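Local coordinates for protein malate synthase (Haloferax volcanii, PDB 3OYZ) that catalyses the magnesium-dependent Claisen condensation of acetyl-CoA with glyoxylate and the hydrolysis of the malyl-CoA intermediate to malate and CoA in the glyoxylate cycle, at residues L31-G36 with E68-Q73; M343-D348 with V424-A428. One frame throughout, in Å; residues are numbered along the deposited sequence.

Contact 1: L31-G36 with E68-Q73. With ACO (acetyl coenzyme *a), chain B.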
ATOM      1  N   LEU A  31      -1.467 -11.951 -35.924  1.00 44.81           N
ATOM      2  CA  LEU A  31      -2.103 -13.092 -35.291  1.00 44.88           C
ATOM      3  C   LEU A  31      -1.696 -14.462 -35.810  1.00 45.66           C
ATOM      4  O   LEU A  31      -1.598 -15.452 -35.036  1.00 47.05           O
ATOM      5  CB  LEU A  31      -3.625 -12.963 -35.427  1.00 45.97           C
ATOM      6  CG  LEU A  31      -4.398 -11.747 -34.916  1.00 47.38           C
ATOM      7  CD1 LEU A  31      -5.858 -11.908 -35.241  1.00 45.80           C
ATOM      8  CD2 LEU A  31      -4.152 -11.498 -33.402  1.00 48.50           C
ATOM      9  N   ARG A  32      -1.534 -14.559 -37.139  1.00 46.29           N
ATOM     10  CA  ARG A  32      -1.154 -15.847 -37.764  1.00 46.75           C
ATOM     11  C   ARG A  32       0.204 -16.250 -37.256  1.00 44.30           C
ATOM     12  O   ARG A  32       0.424 -17.386 -36.920  1.00 44.37           O
ATOM     13  CB  ARG A  32      -1.162 -15.787 -39.307  1.00 47.88           C
ATOM     14  CG  ARG A  32      -2.484 -15.308 -39.884  1.00 47.36           C
ATOM     15  CD  ARG A  32      -2.750 -15.858 -41.306  1.00 52.29           C
ATOM     16  NE  ARG A  32      -3.637 -14.953 -42.016  1.00 42.90           N
ATOM     17  CZ  ARG A  32      -4.931 -15.188 -42.133  1.00 36.71           C
ATOM     18  NH1 ARG A  32      -5.444 -16.337 -41.726  1.00 44.10           N
ATOM     19  NH2 ARG A  32      -5.655 -14.307 -42.773  1.00 44.95           N
ATOM     20  N   ARG A  33       1.112 -15.296 -37.133  1.00 46.01           N
ATOM     21  CA  ARG A  33       2.442 -15.620 -36.627  1.00 46.67           C
ATOM     22  C   ARG A  33       2.419 -15.993 -35.145  1.00 46.98           C
ATOM     23  O   ARG A  33       2.993 -17.012 -34.743  1.00 48.83           O
ATOM     24  CB  ARG A  33       3.323 -14.391 -36.879  1.00 46.16           C
ATOM     25  CG  ARG A  33       4.615 -14.435 -36.092  1.00 57.68           C
ATOM     26  CD  ARG A  33       5.514 -13.199 -36.134  1.00 67.15           C
ATOM     27  NE  ARG A  33       6.901 -13.592 -35.874  1.00 73.18           N
ATOM     28  CZ  ARG A  33       7.797 -13.844 -36.829  1.00 80.86           C
ATOM     29  NH1 ARG A  33       7.472 -13.750 -38.117  1.00 81.66           N
ATOM     30  NH2 ARG A  33       9.038 -14.174 -36.502  1.00 81.77           N
ATOM     31  N   ALA A  34       1.717 -15.214 -34.311  1.00 46.51           N
ATOM     32  CA  ALA A  34       1.701 -15.471 -32.859  1.00 44.04           C
ATOM     33  C   ALA A  34       1.021 -16.798 -32.632  1.00 42.22           C
ATOM     34  O   ALA A  34       1.427 -17.583 -31.781  1.00 40.69           O
ATOM     35  CB  ALA A  34       0.961 -14.315 -32.123  1.00 42.51           C
ATOM     36  N   ALA A  35       0.044 -17.118 -33.478  1.00 42.96           N
ATOM     37  CA  ALA A  35      -0.589 -18.427 -33.359  1.00 43.36           C
ATOM     38  C   ALA A  35       0.271 -19.629 -33.656  1.00 46.31           C
ATOM     39  O   ALA A  35      -0.119 -20.721 -33.237  1.00 45.60           O
ATOM     40  CB  ALA A  35      -1.829 -18.522 -34.181  1.00 43.75           C
ATOM     41  N   GLY A  36       1.404 -19.432 -34.351  1.00 48.69           N
ATOM     42  CA  GLY A  36       2.334 -20.549 -34.645  1.00 48.33           C
ATOM     43  C   GLY A  36       3.463 -20.730 -33.648  1.00 50.56           C
ATOM     44  O   GLY A  36       4.169 -21.753 -33.652  1.00 49.70           O
ATOM     45  N   GLU A  68     -11.337 -15.829 -37.909  1.00 46.56           N
ATOM     46  CA  GLU A  68     -10.613 -16.541 -39.001  1.00 47.97           C
ATOM     47  C   GLU A  68      -9.342 -17.249 -38.534  1.00 47.69           C
ATOM     48  O   GLU A  68      -9.209 -18.471 -38.746  1.00 49.27           O
ATOM     49  CB  GLU A  68     -10.298 -15.500 -40.076  1.00 49.23           C
ATOM     50  CG  GLU A  68      -9.954 -16.018 -41.483  1.00 57.46           C
ATOM     51  CD  GLU A  68      -9.181 -14.988 -42.297  1.00 64.80           C
ATOM     52  OE1 GLU A  68      -9.497 -13.779 -42.348  1.00 68.92           O
ATOM     53  OE2 GLU A  68      -8.189 -15.403 -42.924  1.00 72.30           O
ATOM     54  N   VAL A  69      -8.434 -16.523 -37.864  1.00 44.54           N
ATOM     55  CA  VAL A  69      -7.225 -17.163 -37.353  1.00 44.00           C
ATOM     56  C   VAL A  69      -7.440 -18.250 -36.323  1.00 43.73           C
ATOM     57  O   VAL A  69      -6.819 -19.330 -36.393  1.00 42.56           O
ATOM     58  CB  VAL A  69      -6.201 -16.173 -36.814  1.00 44.39           C
ATOM     59  CG1 VAL A  69      -5.035 -16.943 -36.191  1.00 43.30           C
ATOM     60  CG2 VAL A  69      -5.821 -15.153 -37.908  1.00 47.04           C
ATOM     61  N   ILE A  70      -8.323 -18.019 -35.343  1.00 40.14           N
ATOM     62  CA  ILE A  70      -8.470 -19.035 -34.306  1.00 39.41           C
ATOM     63  C   ILE A  70      -9.193 -20.267 -34.868  1.00 40.65           C
ATOM     64  O   ILE A  70      -8.994 -21.415 -34.425  1.00 42.49           O
ATOM     65  CB  ILE A  70      -9.314 -18.456 -33.060  1.00 39.35           C
ATOM     66  CG1 ILE A  70      -8.513 -17.339 -32.399  1.00 40.69           C
ATOM     67  CG2 ILE A  70      -9.596 -19.568 -32.087  1.00 35.98           C
ATOM     68  CD1 ILE A  70      -9.114 -16.809 -31.077  1.00 49.78           C
ATOM     69  N   SER A  71     -10.128 -19.981 -35.754  1.00 40.88           N
ATOM     70  CA  SER A  71     -10.748 -21.037 -36.580  1.00 47.98           C
ATOM     71  C   SER A  71      -9.705 -22.033 -37.172  1.00 47.04           C
ATOM     72  O   SER A  71      -9.680 -23.245 -36.882  1.00 48.16           O
ATOM     73  CB  SER A  71     -11.462 -20.326 -37.745  1.00 45.86           C
ATOM     74  OG  SER A  71     -12.582 -21.115 -38.081  1.00 54.74           O
ATOM     75  N   GLU A  72      -8.772 -21.455 -37.902  1.00 49.73           N
ATOM     76  CA  GLU A  72      -7.760 -22.213 -38.688  1.00 51.54           C
ATOM     77  C   GLU A  72      -6.601 -22.769 -37.871  1.00 53.30           C
ATOM     78  O   GLU A  72      -6.136 -23.896 -38.134  1.00 53.35           O
ATOM     79  CB  GLU A  72      -7.264 -21.339 -39.833  1.00 53.07           C
ATOM     80  CG  GLU A  72      -8.401 -20.969 -40.783  1.00 52.89           C
ATOM     81  CD  GLU A  72      -8.092 -19.832 -41.752  1.00 55.05           C
ATOM     82  OE1 GLU A  72      -7.074 -19.137 -41.602  1.00 56.43           O
ATOM     83  OE2 GLU A  72      -8.879 -19.573 -42.697  1.00 56.12           O
ATOM     84  N   GLN A  73      -6.198 -22.039 -36.823  1.00 50.61           N
ATOM     85  CA  GLN A  73      -5.004 -22.391 -36.040  1.00 48.70           C
ATOM     86  C   GLN A  73      -5.132 -22.654 -34.556  1.00 50.60           C
ATOM     87  O   GLN A  73      -4.169 -23.091 -33.912  1.00 50.32           O
ATOM     88  CB  GLN A  73      -3.968 -21.280 -36.160  1.00 48.94           C
ATOM     89  CG  GLN A  73      -3.617 -21.061 -37.598  1.00 47.30           C
ATOM     90  CD  GLN A  73      -2.427 -20.178 -37.812  1.00 44.34           C
ATOM     91  OE1 GLN A  73      -2.604 -19.148 -38.405  1.00 43.54           O
ATOM     92  NE2 GLN A  73      -1.235 -20.552 -37.341  1.00 49.07           N
TER
HETATM   93  N1A ACO B 434       2.241 -10.230 -31.830  1.00 53.78           N
HETATM   94  C2A ACO B 434       2.596 -10.940 -32.918  1.00 55.80           C
HETATM   95  N3A ACO B 434       3.770 -10.718 -33.535  1.00 55.93           N
HETATM   96  C4A ACO B 434       4.653  -9.769 -33.129  1.00 51.48           C
HETATM   97  C5A ACO B 434       4.290  -8.976 -31.935  1.00 52.58           C
HETATM   98  C6A ACO B 434       2.982  -9.229 -31.301  1.00 49.84           C
HETATM   99  N6A ACO B 434       2.667  -8.444 -30.237  1.00 41.53           N
HETATM  100  N7A ACO B 434       5.283  -8.107 -31.709  1.00 51.44           N
HETATM  101  C8A ACO B 434       6.202  -8.301 -32.684  1.00 52.36           C
HETATM  102  N9A ACO B 434       5.857  -9.314 -33.491  1.00 54.36           N
HETATM  103  C1B ACO B 434       6.694  -9.780 -34.643  1.00 55.72           C
HETATM  104  C2B ACO B 434       7.309  -8.551 -35.299  1.00 56.80           C
HETATM  105  O2B ACO B 434       6.381  -8.022 -36.244  1.00 53.85           O
HETATM  106  C3B ACO B 434       8.585  -9.093 -35.910  1.00 57.48           C
HETATM  107  O3B ACO B 434       8.110  -9.757 -37.085  1.00 66.57           O
HETATM  108  P3B ACO B 434       8.988 -10.084 -38.440  1.00 68.62           P
HETATM  109  O7A ACO B 434       9.237 -11.565 -38.204  1.00 59.08           O
HETATM  110  O8A ACO B 434      10.147  -9.123 -38.272  1.00 62.26           O
HETATM  111  O9A ACO B 434       8.116  -9.735 -39.626  1.00 63.28           O
HETATM  112  C4B ACO B 434       9.022 -10.118 -34.877  1.00 60.24           C
HETATM  113  O4B ACO B 434       7.821 -10.581 -34.243  1.00 61.14           O
HETATM  114  C5B ACO B 434       9.903  -9.494 -33.800  1.00 59.85           C
HETATM  115  O5B ACO B 434       9.376  -8.194 -33.534  1.00 57.79           O
HETATM  116  P1A ACO B 434      10.180  -7.101 -32.678  1.00 61.45           P
HETATM  117  O1A ACO B 434      11.411  -6.568 -33.339  1.00 64.37           O
HETATM  118  O2A ACO B 434      10.437  -7.784 -31.367  1.00 62.49           O
HETATM  119  O3A ACO B 434       9.247  -5.831 -32.393  1.00 61.06           O
HETATM  120  P2A ACO B 434       8.902  -4.749 -33.524  1.00 60.67           P
HETATM  121  O4A ACO B 434       8.616  -5.680 -34.657  1.00 59.23           O
HETATM  122  O5A ACO B 434       9.882  -3.606 -33.365  1.00 59.56           O
HETATM  123  O6A ACO B 434       7.504  -4.044 -33.082  1.00 60.87           O
HETATM  124  CBP ACO B 434       5.727  -3.323 -31.541  1.00 52.29           C
HETATM  125  CCP ACO B 434       7.232  -3.478 -31.790  1.00 52.71           C
HETATM  126  CDP ACO B 434       5.091  -2.418 -32.594  1.00 50.23           C
HETATM  127  CEP ACO B 434       5.573  -2.633 -30.192  1.00 53.70           C
HETATM  128  CAP ACO B 434       4.977  -4.660 -31.593  1.00 47.03           C
HETATM  129  OAP ACO B 434       5.758  -5.537 -30.793  1.00 44.25           O
HETATM  130  C9P ACO B 434       3.576  -4.615 -31.020  1.00 51.07           C
HETATM  131  O9P ACO B 434       2.675  -4.037 -31.638  1.00 51.97           O
HETATM  132  N8P ACO B 434       3.401  -5.197 -29.822  1.00 50.03           N
HETATM  133  C7P ACO B 434       2.075  -5.203 -29.219  1.00 48.96           C
HETATM  134  C6P ACO B 434       1.645  -3.836 -28.666  1.00 49.60           C
HETATM  135  C5P ACO B 434       0.393  -4.112 -27.853  1.00 46.12           C
HETATM  136  O5P ACO B 434      -0.032  -5.262 -27.757  1.00 45.07           O
HETATM  137  N4P ACO B 434      -0.137  -3.056 -27.237  1.00 46.02           N
HETATM  138  C3P ACO B 434      -1.306  -3.105 -26.376  1.00 43.71           C
HETATM  139  C2P ACO B 434      -1.020  -3.851 -25.070  1.00 44.36           C
HETATM  140  S1P ACO B 434      -0.450  -2.512 -24.065  1.00 49.96           S
HETATM  141  C   ACO B 434      -1.766  -1.631 -23.493  1.00 49.65           C
HETATM  142  O   ACO B 434      -2.883  -1.707 -23.968  1.00 49.96           O
HETATM  143  CH3 ACO B 434      -1.495  -0.674 -22.373  1.00 48.62           C
HETATM  144  O   HOH W   1      -4.526 -18.439 -40.168  1.00 65.00           O
HETATM  145  O   HOH W   2      -1.463 -22.998 -33.948  1.00 52.83           O

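Contact 2: M343-D348 with V424-A428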
ATOM      1  N   MET A 343       7.888  20.840 -22.475  1.00 56.18           N
ATOM      2  CA  MET A 343       6.495  20.892 -22.905  1.00 58.57           C
ATOM      3  C   MET A 343       6.300  20.666 -24.410  1.00 59.96           C
ATOM      4  O   MET A 343       5.407  19.911 -24.827  1.00 59.63           O
ATOM      5  CB  MET A 343       5.801  22.176 -22.440  1.00 59.09           C
ATOM      6  CG  MET A 343       4.281  22.061 -22.645  1.00 60.49           C
ATOM      7  SD  MET A 343       3.258  23.090 -21.571  1.00 67.21           S
ATOM      8  CE  MET A 343       3.786  24.758 -21.959  1.00 67.88           C
ATOM      9  N   ASP A 344       7.159  21.287 -25.222  1.00 61.52           N
ATOM     10  CA  ASP A 344       7.209  21.034 -26.668  1.00 62.35           C
ATOM     11  C   ASP A 344       7.438  19.593 -27.095  1.00 62.00           C
ATOM     12  O   ASP A 344       6.772  19.090 -27.997  1.00 61.75           O
ATOM     13  CB  ASP A 344       8.296  21.898 -27.308  1.00 63.73           C
ATOM     14  CG  ASP A 344       7.719  23.110 -27.997  1.00 66.78           C
ATOM     15  OD1 ASP A 344       6.708  22.948 -28.725  1.00 70.01           O
ATOM     16  OD2 ASP A 344       8.293  24.203 -27.802  1.00 70.41           O
ATOM     17  N   ASP A 345       8.401  18.932 -26.463  1.00 62.28           N
ATOM     18  CA  ASP A 345       8.638  17.514 -26.717  1.00 62.34           C
ATOM     19  C   ASP A 345       7.385  16.637 -26.524  1.00 61.72           C
ATOM     20  O   ASP A 345       7.055  15.800 -27.378  1.00 62.12           O
ATOM     21  CB  ASP A 345       9.763  17.018 -25.812  1.00 62.25           C
ATOM     22  CG  ASP A 345      11.115  17.564 -26.209  1.00 65.88           C
ATOM     23  OD1 ASP A 345      11.428  17.542 -27.425  1.00 66.35           O
ATOM     24  OD2 ASP A 345      11.855  17.999 -25.297  1.00 69.52           O
ATOM     25  N   ILE A 346       6.687  16.861 -25.407  1.00 60.06           N
ATOM     26  CA  ILE A 346       5.452  16.131 -25.086  1.00 57.21           C
ATOM     27  C   ILE A 346       4.371  16.216 -26.179  1.00 55.95           C
ATOM     28  O   ILE A 346       3.898  15.181 -26.685  1.00 53.96           O
ATOM     29  CB  ILE A 346       4.866  16.528 -23.699  1.00 56.16           C
ATOM     30  CG1 ILE A 346       5.734  15.936 -22.578  1.00 53.79           C
ATOM     31  CG2 ILE A 346       3.450  16.012 -23.594  1.00 52.70           C
ATOM     32  CD1 ILE A 346       5.867  16.852 -21.398  1.00 52.67           C
ATOM     33  N   VAL A 347       4.018  17.436 -26.562  1.00 54.41           N
ATOM     34  CA  VAL A 347       3.138  17.609 -27.714  1.00 57.24           C
ATOM     35  C   VAL A 347       3.618  16.885 -28.993  1.00 59.05           C
ATOM     36  O   VAL A 347       2.810  16.291 -29.717  1.00 60.62           O
ATOM     37  CB  VAL A 347       3.033  19.112 -28.030  1.00 58.07           C
ATOM     38  CG1 VAL A 347       2.033  19.332 -29.160  1.00 54.22           C
ATOM     39  CG2 VAL A 347       2.758  19.925 -26.736  1.00 55.20           C
ATOM     40  N   ASP A 348       4.920  16.916 -29.261  1.00 59.04           N
ATOM     41  CA  ASP A 348       5.480  16.241 -30.430  1.00 61.01           C
ATOM     42  C   ASP A 348       5.204  14.729 -30.377  1.00 62.05           C
ATOM     43  O   ASP A 348       4.734  14.143 -31.375  1.00 60.49           O
ATOM     44  CB  ASP A 348       7.013  16.452 -30.519  1.00 61.49           C
ATOM     45  CG  ASP A 348       7.432  17.856 -31.019  1.00 63.37           C
ATOM     46  OD1 ASP A 348       6.556  18.612 -31.485  1.00 61.16           O
ATOM     47  OD2 ASP A 348       8.638  18.217 -30.926  1.00 62.72           O
ATOM     48  N   VAL A 424       5.082  28.710 -27.503  1.00 66.02           N
ATOM     49  CA  VAL A 424       4.933  27.424 -26.803  1.00 67.32           C
ATOM     50  C   VAL A 424       3.604  27.376 -26.035  1.00 67.08           C
ATOM     51  O   VAL A 424       2.872  26.379 -26.125  1.00 67.42           O
ATOM     52  CB  VAL A 424       6.100  27.116 -25.834  1.00 67.55           C
ATOM     53  CG1 VAL A 424       5.903  25.741 -25.169  1.00 67.34           C
ATOM     54  CG2 VAL A 424       7.444  27.216 -26.545  1.00 68.19           C
ATOM     55  N   VAL A 425       3.271  28.484 -25.372  1.00 65.92           N
ATOM     56  CA  VAL A 425       2.018  28.616 -24.656  1.00 65.93           C
ATOM     57  C   VAL A 425       0.798  28.370 -25.521  1.00 67.49           C
ATOM     58  O   VAL A 425      -0.115  27.658 -25.086  1.00 67.27           O
ATOM     59  CB  VAL A 425       1.894  29.945 -23.888  1.00 65.32           C
ATOM     60  CG1 VAL A 425       0.500  30.129 -23.300  1.00 64.43           C
ATOM     61  CG2 VAL A 425       2.927  30.030 -22.790  1.00 63.36           C
ATOM     62  N   GLU A 426       0.756  28.956 -26.720  1.00 69.30           N
ATOM     63  CA  GLU A 426      -0.492  28.978 -27.487  1.00 69.53           C
ATOM     64  C   GLU A 426      -0.615  27.622 -28.144  1.00 68.48           C
ATOM     65  O   GLU A 426      -1.726  27.130 -28.342  1.00 69.03           O
ATOM     66  CB  GLU A 426      -0.573  30.121 -28.510  1.00 71.88           C
ATOM     67  CG  GLU A 426      -0.867  31.522 -27.915  1.00 77.84           C
ATOM     68  CD  GLU A 426      -1.897  31.555 -26.754  1.00 86.98           C
ATOM     69  OE1 GLU A 426      -2.984  30.918 -26.842  1.00 87.21           O
ATOM     70  OE2 GLU A 426      -1.624  32.250 -25.738  1.00 87.91           O
ATOM     71  N   ARG A 427       0.522  26.980 -28.383  1.00 67.37           N
ATOM     72  CA  ARG A 427       0.498  25.587 -28.841  1.00 67.16           C
ATOM     73  C   ARG A 427      -0.100  24.591 -27.826  1.00 66.47           C
ATOM     74  O   ARG A 427      -0.905  23.743 -28.224  1.00 66.50           O
ATOM     75  CB  ARG A 427       1.900  25.139 -29.254  1.00 67.68           C
ATOM     76  CG  ARG A 427       1.881  23.929 -30.165  1.00 69.77           C
ATOM     77  CD  ARG A 427       3.114  23.915 -31.036  1.00 73.62           C
ATOM     78  NE  ARG A 427       4.104  22.912 -30.666  1.00 75.12           N
ATOM     79  CZ  ARG A 427       4.055  21.627 -31.013  1.00 75.42           C
ATOM     80  NH1 ARG A 427       3.022  21.150 -31.702  1.00 74.51           N
ATOM     81  NH2 ARG A 427       5.044  20.817 -30.656  1.00 71.59           N
ATOM     82  N   ALA A 428       0.307  24.704 -26.555  1.00 64.95           N
ATOM     83  CA  ALA A 428      -0.151  23.880 -25.415  1.00 63.55           C
ATOM     84  C   ALA A 428      -1.643  24.054 -25.246  1.00 63.73           C
ATOM     85  O   ALA A 428      -2.389  23.076 -25.194  1.00 62.93           O
ATOM     86  CB  ALA A 428       0.522  24.306 -24.127  1.00 61.58           C
TER

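Contact 1: L31-G36 with E68-Q73
R32 NH1 has three partners: E72 OE1 at 3.2 Å in a salt bridge, water 1, and a weak hydrogen bond to E68 OE2. The stronger bond to that same E68 oxygen comes from R32 NH2, 2.8 Å long and 156° at the hydrogen; OE2 lies in the guanidinium plane but is itself met from above its carboxylate, 40° out of plane. Water 1 also donates to E72 OE1 and Q73 OE1, while R32 NE pairs with D26. Were R32 an alanine, E68 and E72 would probably be left as neighbouring acids without their shared counter-charge, and water 1 would lose an anchor. These helices, 29-36 and 59-73, run side by side at 33° on the outside of the TIM barrel, following strands 13-18 and 45-49. V69 packs its two methyls against helix 29-36: CG2, anti to the carbonyl carbon, reaches L31 CB (4.0 Å) and R32 CG, and CG1 reaches A35 CB at 4.1 Å. The Q73 amide, its plane nearly aligned with the guanidinium that water 1 bridges to it, sets NE2 3.8 Å from A35 CB. Water 2 joins A35 O to Q73 O. Helix 29-36 also serves acetyl-CoA, R33 NH1 lying 2.8 Å from O7A of the 3'-phosphate.

Contact 2: M343-D348 with V424-A428
Charge pairing centres on R427, whose guanidinium is held at its edge by two aspartates one helical turn apart. D344 OD1 takes NE at 3.2 Å and 156°, nearly along its C-O axis and in the guanidinium plane, and also receives a weak bond from NH2. That same NH2 gives D348 OD1 a shorter contact of 2.8 Å, although the angle of 129° makes it a weak hydrogen bond within the salt bridge. The D344 carboxylate lies nearly coplanar with the guanidinium; that of D348 is turned further from it. A third acid, E351, takes NH1, so three acids share the charge of this arginine and probably fix its rotation. Its chain starts anti to the backbone N and bends at chi3, which brings the flat group across helix 343-358. Helix 343-358 here meets 422-428, the last helix of the C-terminal region beyond the TIM barrel, at 35°. The apolar contacts belong to M343, which, bent at chi3, sets SD 3.9 Å from A428 CB and CE 4.0 Å from V424 CG1. Two mixed contacts set a methyl against a polar group: V347 CG1 lies over one guanidinium face, 3.3 Å from R427 NH1, and D344 OD2 lies 3.4 Å from V424 CG2. Behind them, I399, F402 and Y420 line the M343 and A428 side, and M343 also packs on P273 of the second subunit.

From the N terminus, strand 13-18 leads into helix 29-36, and the chain then passes through strand 45-49 to helix 59-73, where contact 1 closes a loop of 31 residues. It thus ties two successive outer helices of the TIM barrel together beside the adenine end of acetyl-CoA. The chain completes the remaining barrel strands before contact 2 opens at 343-348. Seventy-five residues later, after the two-stranded antiparallel sheet and helices 389-395, 397-408 and 413-420, helix 422-428 returns to close it within the C-terminal part. The loops follow in series, neither nested nor crossed. The centres of contact 1 and contact 2 lie about 42 Å apart, and their nearest atoms about 27 Å.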